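Beta-lactamase Rm3 (Uncultured bacterium, PDB 5IQK) hydrolyses the amide bond of beta-lactam antibiotics as a zinc-dependent subclass B3 metallo-beta-lactamase, an activity associated with antibiotic resistance. Local coordinates at residues A[16-24]-A[164-175]; A[25-34]-A[220-230]. One frame throughout, in Å; residues are numbered along the deposited sequence.

Interaction 1: residues A[16-24]-A[164-175]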
loop_
_atom_site.group_PDB
_atom_site.type_symbol
_atom_site.label_atom_id
_atom_site.label_comp_id
_atom_site.label_asym_id
_atom_site.label_seq_id
_atom_site.Cartn_x
_atom_site.Cartn_y
_atom_site.Cartn_z
ATOM N N PRO A 16 11.968 12.188 -0.966
ATOM C CA PRO A 16 10.702 12.158 -1.713
ATOM C C PRO A 16 10.844 12.688 -3.140
ATOM O O PRO A 16 11.759 13.456 -3.411
ATOM C CB PRO A 16 9.793 13.063 -0.884
ATOM C CG PRO A 16 10.734 14.055 -0.276
ATOM C CD PRO A 16 11.997 13.283 0.021
ATOM N N PHE A 17 9.951 12.276 -4.037
ATOM C CA PHE A 17 10.026 12.674 -5.443
ATOM C C PHE A 17 8.671 12.596 -6.146
ATOM O O PHE A 17 7.773 11.848 -5.745
ATOM C CB PHE A 17 11.038 11.803 -6.204
ATOM C CG PHE A 17 10.776 10.319 -6.098
ATOM C CD1 PHE A 17 10.097 9.644 -7.104
ATOM C CD2 PHE A 17 11.224 9.604 -5.003
ATOM C CE1 PHE A 17 9.854 8.279 -7.008
ATOM C CE2 PHE A 17 10.985 8.251 -4.902
ATOM C CZ PHE A 17 10.300 7.590 -5.906
ATOM N N ARG A 18 8.552 13.282 -7.251
ATOM C CA ARG A 18 7.362 13.224 -8.023
ATOM C C ARG A 18 7.350 12.027 -8.920
ATOM O O ARG A 18 8.320 11.686 -9.528
ATOM C CB ARG A 18 7.229 14.482 -8.883
ATOM C CG ARG A 18 6.128 14.411 -9.902
ATOM C CD ARG A 18 6.215 15.580 -10.871
ATOM N NE ARG A 18 5.022 16.398 -10.927
ATOM C CZ ARG A 18 4.978 17.551 -11.537
ATOM N NH1 ARG A 18 6.057 17.991 -12.139
ATOM N NH2 ARG A 18 3.871 18.253 -11.580
ATOM N N LEU A 19 6.213 11.377 -9.000
ATOM C CA LEU A 19 6.062 10.221 -9.872
ATOM C C LEU A 19 5.517 10.638 -11.220
ATOM O O LEU A 19 6.171 10.472 -12.251
ATOM C CB LEU A 19 5.145 9.187 -9.231
ATOM C CG LEU A 19 5.797 8.424 -8.096
ATOM C CD1 LEU A 19 4.710 7.827 -7.209
ATOM C CD2 LEU A 19 6.690 7.340 -8.681
ATOM N N PHE A 20 4.303 11.179 -11.193
ATOM C CA PHE A 20 3.656 11.720 -12.375
ATOM C C PHE A 20 2.580 12.705 -11.951
ATOM O O PHE A 20 1.746 12.390 -11.108
ATOM C CB PHE A 20 3.055 10.612 -13.237
ATOM C CG PHE A 20 2.511 11.105 -14.545
ATOM C CD1 PHE A 20 1.151 11.328 -14.707
ATOM C CD2 PHE A 20 3.361 11.372 -15.604
ATOM C CE1 PHE A 20 0.648 11.794 -15.909
ATOM C CE2 PHE A 20 2.866 11.845 -16.810
ATOM C CZ PHE A 20 1.510 12.057 -16.962
ATOM N N GLY A 21 2.615 13.903 -12.528
ATOM C CA GLY A 21 1.627 14.926 -12.245
ATOM C C GLY A 21 1.510 15.265 -10.772
ATOM O O GLY A 21 2.479 15.670 -10.136
ATOM N N ASN A 22 0.324 15.060 -10.218
ATOM C CA ASN A 22 0.067 15.396 -8.827
ATOM C C ASN A 22 0.308 14.222 -7.876
ATOM O O ASN A 22 -0.119 14.269 -6.728
ATOM C CB ASN A 22 -1.366 15.915 -8.661
ATOM C CG ASN A 22 -2.414 14.892 -9.090
ATOM O OD1 ASN A 22 -2.214 14.147 -10.048
ATOM N ND2 ASN A 22 -3.527 14.842 -8.366
ATOM N N THR A 23 0.976 13.180 -8.366
ATOM C CA THR A 23 1.273 11.994 -7.547
ATOM C C THR A 23 2.743 11.966 -7.120
ATOM O O THR A 23 3.630 11.983 -7.970
ATOM C CB THR A 23 0.945 10.693 -8.305
ATOM O OG1 THR A 23 -0.448 10.662 -8.658
ATOM C CG2 THR A 23 1.282 9.454 -7.438
ATOM N N TYR A 24 2.993 11.908 -5.812
ATOM C CA TYR A 24 4.365 11.944 -5.290
ATOM C C TYR A 24 4.651 10.752 -4.387
ATOM O O TYR A 24 3.747 10.276 -3.702
ATOM C CB TYR A 24 4.613 13.198 -4.476
ATOM C CG TYR A 24 4.392 14.482 -5.238
ATOM C CD1 TYR A 24 5.466 15.195 -5.734
ATOM C CD2 TYR A 24 3.111 14.972 -5.460
ATOM C CE1 TYR A 24 5.276 16.379 -6.434
ATOM C CE2 TYR A 24 2.919 16.152 -6.154
ATOM C CZ TYR A 24 4.008 16.844 -6.640
ATOM O OH TYR A 24 3.822 18.018 -7.337
ATOM N N TRP A 164 -6.378 5.642 -9.506
ATOM C CA TRP A 164 -6.789 7.003 -9.789
ATOM C C TRP A 164 -6.066 7.459 -11.042
ATOM O O TRP A 164 -5.181 6.763 -11.535
ATOM C CB TRP A 164 -6.473 7.922 -8.605
ATOM C CG TRP A 164 -5.001 8.095 -8.338
ATOM C CD1 TRP A 164 -4.221 9.153 -8.700
ATOM C CD2 TRP A 164 -4.132 7.174 -7.661
ATOM N NE1 TRP A 164 -2.930 8.962 -8.284
ATOM C CE2 TRP A 164 -2.845 7.752 -7.643
ATOM C CE3 TRP A 164 -4.319 5.926 -7.064
ATOM C CZ2 TRP A 164 -1.756 7.128 -7.062
ATOM C CZ3 TRP A 164 -3.229 5.298 -6.482
ATOM C CH2 TRP A 164 -1.968 5.895 -6.483
ATOM N N GLN A 165 -6.413 8.644 -11.537
ATOM C CA GLN A 165 -5.704 9.221 -12.674
ATOM C C GLN A 165 -4.927 10.455 -12.250
ATOM O O GLN A 165 -5.369 11.208 -11.391
ATOM C CB GLN A 165 -6.672 9.605 -13.806
ATOM C CG GLN A 165 -7.542 8.481 -14.307
ATOM C CD GLN A 165 -8.105 8.756 -15.688
ATOM O OE1 GLN A 165 -8.203 9.910 -16.121
ATOM N NE2 GLN A 165 -8.472 7.691 -16.394
ATOM N N SER A 166 -3.760 10.639 -12.855
ATOM C CA SER A 166 -2.974 11.847 -12.663
ATOM C C SER A 166 -2.626 12.394 -14.031
ATOM O O SER A 166 -2.326 11.631 -14.948
ATOM C CB SER A 166 -1.705 11.576 -11.852
ATOM O OG SER A 166 -2.001 11.526 -10.470
ATOM N N CYS A 167 -2.686 13.716 -14.159
ATOM C CA CYS A 167 -2.462 14.392 -15.433
ATOM C C CYS A 167 -1.300 15.369 -15.364
ATOM O O CYS A 167 -1.084 16.004 -14.336
ATOM C CB CYS A 167 -3.730 15.122 -15.876
ATOM S SG CYS A 167 -5.191 14.057 -16.094
ATOM N N ASP A 168 -0.586 15.491 -16.461
ATOM C CA ASP A 168 0.494 16.471 -16.578
ATOM C C ASP A 168 0.074 17.308 -17.767
ATOM O O ASP A 168 0.697 17.317 -18.791
ATOM C CB ASP A 168 1.869 15.865 -16.766
ATOM C CG ASP A 168 2.912 16.419 -15.741
ATOM O OD1 ASP A 168 3.124 17.659 -15.723
ATOM O OD2 ASP A 168 3.496 15.612 -14.953
ATOM N N GLY A 169 -1.041 17.988 -17.579
ATOM C CA GLY A 169 -1.680 18.864 -18.548
ATOM C C GLY A 169 -2.716 18.099 -19.346
ATOM O O GLY A 169 -3.712 17.652 -18.776
ATOM N N PRO A 170 -2.500 17.944 -20.660
ATOM C CA PRO A 170 -3.465 17.190 -21.471
ATOM C C PRO A 170 -3.321 15.667 -21.361
ATOM O O PRO A 170 -4.293 14.962 -21.638
ATOM C CB PRO A 170 -3.171 17.648 -22.903
ATOM C CG PRO A 170 -1.804 18.222 -22.865
ATOM C CD PRO A 170 -1.553 18.718 -21.478
ATOM N N ARG A 171 -2.165 15.160 -20.940
ATOM C CA ARG A 171 -1.989 13.706 -20.880
ATOM C C ARG A 171 -2.330 13.161 -19.491
ATOM O O ARG A 171 -1.781 13.610 -18.482
ATOM C CB ARG A 171 -0.551 13.347 -21.265
ATOM C CG ARG A 171 -0.181 11.879 -21.160
ATOM C CD ARG A 171 1.328 11.716 -21.296
ATOM N NE ARG A 171 1.753 10.320 -21.280
ATOM C CZ ARG A 171 2.978 9.917 -20.956
ATOM N NH1 ARG A 171 3.900 10.808 -20.618
ATOM N NH2 ARG A 171 3.281 8.623 -20.958
ATOM N N CYS A 172 -3.250 12.199 -19.452
ATOM C CA CYS A 172 -3.619 11.507 -18.226
ATOM C C CYS A 172 -3.043 10.102 -18.179
ATOM O O CYS A 172 -3.004 9.411 -19.193
ATOM C CB CYS A 172 -5.139 11.453 -18.072
ATOM S SG CYS A 172 -5.883 13.106 -17.758
ATOM N N LEU A 173 -2.592 9.679 -17.008
ATOM C CA LEU A 173 -2.139 8.309 -16.869
ATOM C C LEU A 173 -2.916 7.615 -15.764
ATOM O O LEU A 173 -3.388 8.262 -14.827
ATOM C CB LEU A 173 -0.641 8.259 -16.581
ATOM C CG LEU A 173 0.265 8.695 -17.731
ATOM C CD1 LEU A 173 1.716 8.541 -17.330
ATOM C CD2 LEU A 173 -0.045 7.903 -18.989
ATOM N N ASN A 174 -3.064 6.299 -15.892
ATOM C CA ASN A 174 -3.700 5.494 -14.859
ATOM C C ASN A 174 -2.696 5.077 -13.791
ATOM O O ASN A 174 -1.704 4.410 -14.086
ATOM C CB ASN A 174 -4.375 4.265 -15.473
ATOM C CG ASN A 174 -5.432 4.636 -16.487
ATOM O OD1 ASN A 174 -6.295 5.463 -16.209
ATOM N ND2 ASN A 174 -5.359 4.044 -17.675
ATOM N N MET A 175 -2.961 5.492 -12.557
ATOM C CA MET A 175 -2.078 5.206 -11.438
ATOM C C MET A 175 -2.631 4.041 -10.646
ATOM O O MET A 175 -3.842 3.895 -10.486
ATOM C CB MET A 175 -1.928 6.416 -10.526
ATOM C CG MET A 175 -1.802 7.739 -11.270
ATOM S SD MET A 175 -0.334 7.850 -12.311
ATOM C CE MET A 175 0.918 8.121 -11.056
HETATM O O HOH W 1 -3.947 15.246 -12.527
#

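Interaction 2: residues A[25-34]-A[220-230]. With ZN (zinc ion), chain D.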
loop_
_atom_site.group_PDB
_atom_site.type_symbol
_atom_site.label_atom_id
_atom_site.label_comp_id
_atom_site.label_asym_id
_atom_site.label_seq_id
_atom_site.Cartn_x
_atom_site.Cartn_y
_atom_site.Cartn_z
ATOM N N TYR A 25 5.912 10.327 -4.339
ATOM C CA TYR A 25 6.365 9.322 -3.363
ATOM C C TYR A 25 6.895 9.991 -2.088
ATOM O O TYR A 25 7.765 10.859 -2.160
ATOM C CB TYR A 25 7.451 8.443 -3.971
ATOM C CG TYR A 25 7.803 7.231 -3.116
ATOM C CD1 TYR A 25 7.043 6.075 -3.180
ATOM C CD2 TYR A 25 8.880 7.265 -2.244
ATOM C CE1 TYR A 25 7.357 4.957 -2.403
ATOM C CE2 TYR A 25 9.215 6.136 -1.456
ATOM C CZ TYR A 25 8.440 5.006 -1.545
ATOM O OH TYR A 25 8.747 3.908 -0.776
ATOM N N VAL A 26 6.368 9.600 -0.927
ATOM C CA VAL A 26 6.799 10.195 0.341
ATOM C C VAL A 26 7.148 9.129 1.384
ATOM O O VAL A 26 7.216 9.422 2.585
ATOM C CB VAL A 26 5.720 11.140 0.923
ATOM C CG1 VAL A 26 5.562 12.369 0.045
ATOM C CG2 VAL A 26 4.396 10.419 1.065
ATOM N N GLY A 27 7.396 7.910 0.909
ATOM C CA GLY A 27 7.681 6.784 1.777
ATOM C C GLY A 27 9.156 6.581 2.107
ATOM O O GLY A 27 9.960 7.522 2.101
ATOM N N MET A 28 9.496 5.331 2.423
ATOM C CA MET A 28 10.825 4.947 2.893
ATOM C C MET A 28 11.457 3.962 1.902
ATOM O O MET A 28 10.856 3.634 0.881
ATOM C CB MET A 28 10.739 4.313 4.294
ATOM C CG MET A 28 10.421 5.275 5.441
ATOM S SD MET A 28 8.841 6.157 5.303
ATOM C CE MET A 28 7.681 4.797 5.093
ATOM N N LYS A 29 12.651 3.466 2.206
ATOM C CA LYS A 29 13.335 2.576 1.276
ATOM C C LYS A 29 12.590 1.243 1.072
ATOM O O LYS A 29 12.686 0.635 0.006
ATOM C CB LYS A 29 14.758 2.301 1.749
ATOM C CG LYS A 29 15.696 1.906 0.626
ATOM C CD LYS A 29 15.938 3.063 -0.319
ATOM C CE LYS A 29 16.932 4.068 0.259
ATOM N NZ LYS A 29 17.123 5.256 -0.611
ATOM N N GLY A 30 11.871 0.784 2.087
ATOM C CA GLY A 30 11.241 -0.530 1.997
ATOM C C GLY A 30 9.742 -0.545 2.204
ATOM O O GLY A 30 9.135 -1.624 2.199
ATOM N N LEU A 31 9.147 0.639 2.381
ATOM C CA LEU A 31 7.708 0.783 2.642
ATOM C C LEU A 31 7.159 2.005 1.916
ATOM O O LEU A 31 7.642 3.116 2.142
ATOM C CB LEU A 31 7.451 0.922 4.142
ATOM C CG LEU A 31 7.915 -0.234 5.031
ATOM C CD1 LEU A 31 7.850 0.186 6.492
ATOM C CD2 LEU A 31 7.054 -1.459 4.770
ATOM N N SER A 32 6.131 1.827 1.084
ATOM C CA SER A 32 5.647 2.941 0.274
ATOM C C SER A 32 4.657 3.813 1.028
ATOM O O SER A 32 3.942 3.355 1.915
ATOM C CB SER A 32 5.003 2.441 -1.026
ATOM O OG SER A 32 5.958 1.765 -1.838
ATOM N N SER A 33 4.678 5.092 0.690
ATOM C CA SER A 33 3.628 6.029 1.055
ATOM C C SER A 33 3.523 6.984 -0.122
ATOM O O SER A 33 4.543 7.381 -0.679
ATOM C CB SER A 33 3.949 6.773 2.354
ATOM O OG SER A 33 2.877 7.649 2.695
ATOM N N VAL A 34 2.304 7.325 -0.528
ATOM C CA VAL A 34 2.107 8.109 -1.740
ATOM C C VAL A 34 1.178 9.297 -1.463
ATOM O O VAL A 34 0.133 9.144 -0.818
ATOM C CB VAL A 34 1.526 7.226 -2.891
ATOM C CG1 VAL A 34 1.049 8.083 -4.072
ATOM C CG2 VAL A 34 2.573 6.214 -3.360
ATOM N N ILE A 220 2.818 1.710 -8.185
ATOM C CA ILE A 220 3.554 1.721 -6.930
ATOM C C ILE A 220 3.061 0.546 -6.073
ATOM O O ILE A 220 1.870 0.452 -5.764
ATOM C CB ILE A 220 3.379 3.030 -6.147
ATOM C CG1 ILE A 220 3.735 4.247 -7.012
ATOM C CG2 ILE A 220 4.235 3.002 -4.885
ATOM C CD1 ILE A 220 2.528 4.875 -7.692
ATOM N N SER A 221 3.961 -0.356 -5.707
ATOM C CA SER A 221 3.589 -1.469 -4.821
ATOM C C SER A 221 3.836 -1.108 -3.356
ATOM O O SER A 221 4.766 -0.363 -3.045
ATOM C CB SER A 221 4.369 -2.738 -5.186
ATOM O OG SER A 221 5.749 -2.439 -5.298
ATOM N N ALA A 222 3.016 -1.662 -2.465
ATOM C CA ALA A 222 3.085 -1.363 -1.035
ATOM C C ALA A 222 4.507 -1.549 -0.499
ATOM O O ALA A 222 4.979 -0.749 0.311
ATOM C CB ALA A 222 2.093 -2.241 -0.266
ATOM N N HIS A 223 5.188 -2.590 -0.970
ATOM C CA HIS A 223 6.639 -2.697 -0.771
ATOM C C HIS A 223 7.287 -2.302 -2.095
ATOM O O HIS A 223 7.152 -3.030 -3.080
ATOM C CB HIS A 223 7.043 -4.124 -0.339
ATOM C CG HIS A 223 6.673 -4.457 1.073
ATOM N ND1 HIS A 223 7.599 -4.533 2.093
ATOM C CD2 HIS A 223 5.474 -4.746 1.632
ATOM C CE1 HIS A 223 6.984 -4.831 3.223
ATOM N NE2 HIS A 223 5.695 -4.983 2.966
ATOM N N PRO A 224 7.960 -1.129 -2.140
ATOM C CA PRO A 224 8.348 -0.503 -3.415
ATOM C C PRO A 224 9.255 -1.363 -4.303
ATOM O O PRO A 224 9.084 -1.311 -5.515
ATOM C CB PRO A 224 9.067 0.790 -2.975
ATOM C CG PRO A 224 9.469 0.558 -1.560
ATOM C CD PRO A 224 8.387 -0.324 -0.984
ATOM N N GLU A 225 10.174 -2.150 -3.741
ATOM C CA GLU A 225 11.057 -2.954 -4.580
ATOM C C GLU A 225 10.287 -4.012 -5.374
ATOM O O GLU A 225 10.792 -4.513 -6.374
ATOM C CB GLU A 225 12.157 -3.632 -3.749
ATOM C CG GLU A 225 12.246 -3.169 -2.309
ATOM C CD GLU A 225 11.104 -3.697 -1.455
ATOM O OE1 GLU A 225 10.461 -2.882 -0.764
ATOM O OE2 GLU A 225 10.849 -4.921 -1.480
ATOM N N ALA A 226 9.077 -4.357 -4.931
ATOM C CA ALA A 226 8.271 -5.348 -5.659
ATOM C C ALA A 226 7.772 -4.785 -6.995
ATOM O O ALA A 226 7.234 -5.519 -7.822
ATOM C CB ALA A 226 7.096 -5.824 -4.819
ATOM N N SER A 227 7.927 -3.482 -7.196
ATOM C CA SER A 227 7.620 -2.888 -8.500
ATOM C C SER A 227 8.857 -2.209 -9.072
ATOM O O SER A 227 8.753 -1.343 -9.943
ATOM C CB SER A 227 6.462 -1.891 -8.398
ATOM O OG SER A 227 6.784 -0.762 -7.594
ATOM N N GLN A 228 10.028 -2.610 -8.578
ATOM C CA GLN A 228 11.322 -2.104 -9.067
ATOM C C GLN A 228 11.417 -0.579 -9.011
ATOM O O GLN A 228 11.971 0.062 -9.926
ATOM C CB GLN A 228 11.586 -2.570 -10.503
ATOM C CG GLN A 228 11.573 -4.092 -10.679
ATOM C CD GLN A 228 10.162 -4.622 -10.858
ATOM O OE1 GLN A 228 9.364 -4.036 -11.593
ATOM N NE2 GLN A 228 9.837 -5.722 -10.175
ATOM N N LEU A 229 10.897 0.009 -7.937
ATOM C CA LEU A 229 10.808 1.470 -7.879
ATOM C C LEU A 229 12.180 2.126 -7.857
ATOM O O LEU A 229 12.339 3.237 -8.386
ATOM C CB LEU A 229 9.995 1.928 -6.667
ATOM C CG LEU A 229 9.652 3.421 -6.614
ATOM C CD1 LEU A 229 8.925 3.855 -7.882
ATOM C CD2 LEU A 229 8.815 3.743 -5.388
ATOM N N TRP A 230 13.167 1.483 -7.237
ATOM C CA TRP A 230 14.476 2.132 -7.138
ATOM C C TRP A 230 15.259 2.041 -8.443
ATOM O O TRP A 230 16.025 2.959 -8.764
ATOM C CB TRP A 230 15.265 1.563 -5.950
ATOM C CG TRP A 230 14.469 1.617 -4.684
ATOM C CD1 TRP A 230 14.367 0.634 -3.735
ATOM C CD2 TRP A 230 13.599 2.687 -4.248
ATOM N NE1 TRP A 230 13.513 1.034 -2.733
ATOM C CE2 TRP A 230 13.026 2.281 -3.024
ATOM C CE3 TRP A 230 13.267 3.953 -4.766
ATOM C CZ2 TRP A 230 12.134 3.088 -2.311
ATOM C CZ3 TRP A 230 12.378 4.751 -4.060
ATOM C CH2 TRP A 230 11.822 4.313 -2.842
HETATM ZN ZN ZN D . 4.178 -5.034 4.310
HETATM O O HOH W 2 10.218 -3.937 1.861
HETATM O O HOH W 3 3.138 -6.744 3.026
HETATM O O HOH W 4 3.438 -6.717 5.341
#

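Interaction 1: residues A[16-24]-A[164-175]
F20 drives its ring into the hairpin of strands 160-168 and 171-178, lying between L173 on one face and D168 on the other. CD1 of L173 sits almost on the ring normal, 3.4 Å from the centroid of the F20 ring, a close CH-pi contact, while OD2 of D168 lies over the opposite face, offset toward the rim. The ring edge meets backbone oxygens in its plane, with CE1 of F20 3.1 Å from O of S166. CG of F20 stands anti to the backbone N (chi1 -174°), which carries the ring out toward the hairpin. The residue belongs to a classic beta bulge, L19 and F20 both facing T23, and a type II' turn from F20 to T23 closes the edge hairpin of the seven-stranded sheet. This hairpin packs across the second sheet of the alpha-beta/beta-alpha sandwich of metallo-beta-lactamases, strand 17-20 crossing strand 164-168 at -103°. Next to the turn runs a polar relay: NE1 of W164 donates to OG1 of T23 at 3.0 Å, nearly straight and in the indole plane. OG1 of T23 donates in turn to OG of S166 in a short bond of 2.5 Å. OG of S166 then donates to OD1 of N22 (2.7 Å), from above the plane of the N22 side-chain carbonyl, not on a lone pair. D168 also accepts a weak hydrogen bond from N of G21 to its OD2 (3.1 Å).

Interaction 2: residues A[25-34]-A[220-230]
S32 bonds to two successive carbonyls: its N donates to O of A222 at 2.9 Å, and its OG to O of S221 at 2.7 Å, chi1 of -63° setting OG beside its own N. Farther along, NE1 of W230 donates to O of K29 (2.9 Å) on a lone pair, with the carbonyl oxygen near the indole plane. Water adds a bridge: one molecule donates to O of G30 and to OE1 of E225 and accepts from ND1 of H223 in the imidazole plane, which would steady the ring whose NE2 binds zinc at 2.0 Å. D81 and H82 complete the protein ligands of this ion, with two waters beside them. Aromatic contacts centre on Y25. The W230 edge is turned to its face in an offset edge-to-face pair, planes at 87°, and CD2 of L229 lies over the ring, 3.5 Å from CE1 of Y25. CD of K29 packs over a face of W230, while its NZ turns to Q14. Among apolar contacts, CG of P224 lies 3.5 Å from OH of Y25, and CG2 of V34 meets CG2 of I220. The loop between strands 23-25 and 34-36 thereby rests on the end of strand 218-221 and the start of helix 229-239, with helix 53-62 touching V26, M28 and S33 and helix 80-83 touching L31.

How the interactions relate
The two contacts lie with their centres about 16 Å apart and alternate along the chain: 16-24 runs directly into 25-34, then 164-175 and 220-230 follow. Both join the seven-stranded sheet, through its hairpin 17-25 and the loop that follows, to the five-stranded sheet, where strands 171-178 and 218-221 are neighbours. They also touch, N of Y25 lying 2.8 Å from O of F17 in a probable hydrogen bond, and T23 packing on V34. Interaction 1 is the peripheral one, about 17 Å from the chain centre; interaction 2, about 8 Å from it, reaches the zinc site. One continuous N-terminal segment thus links the outer edge of the sandwich to its metal centre.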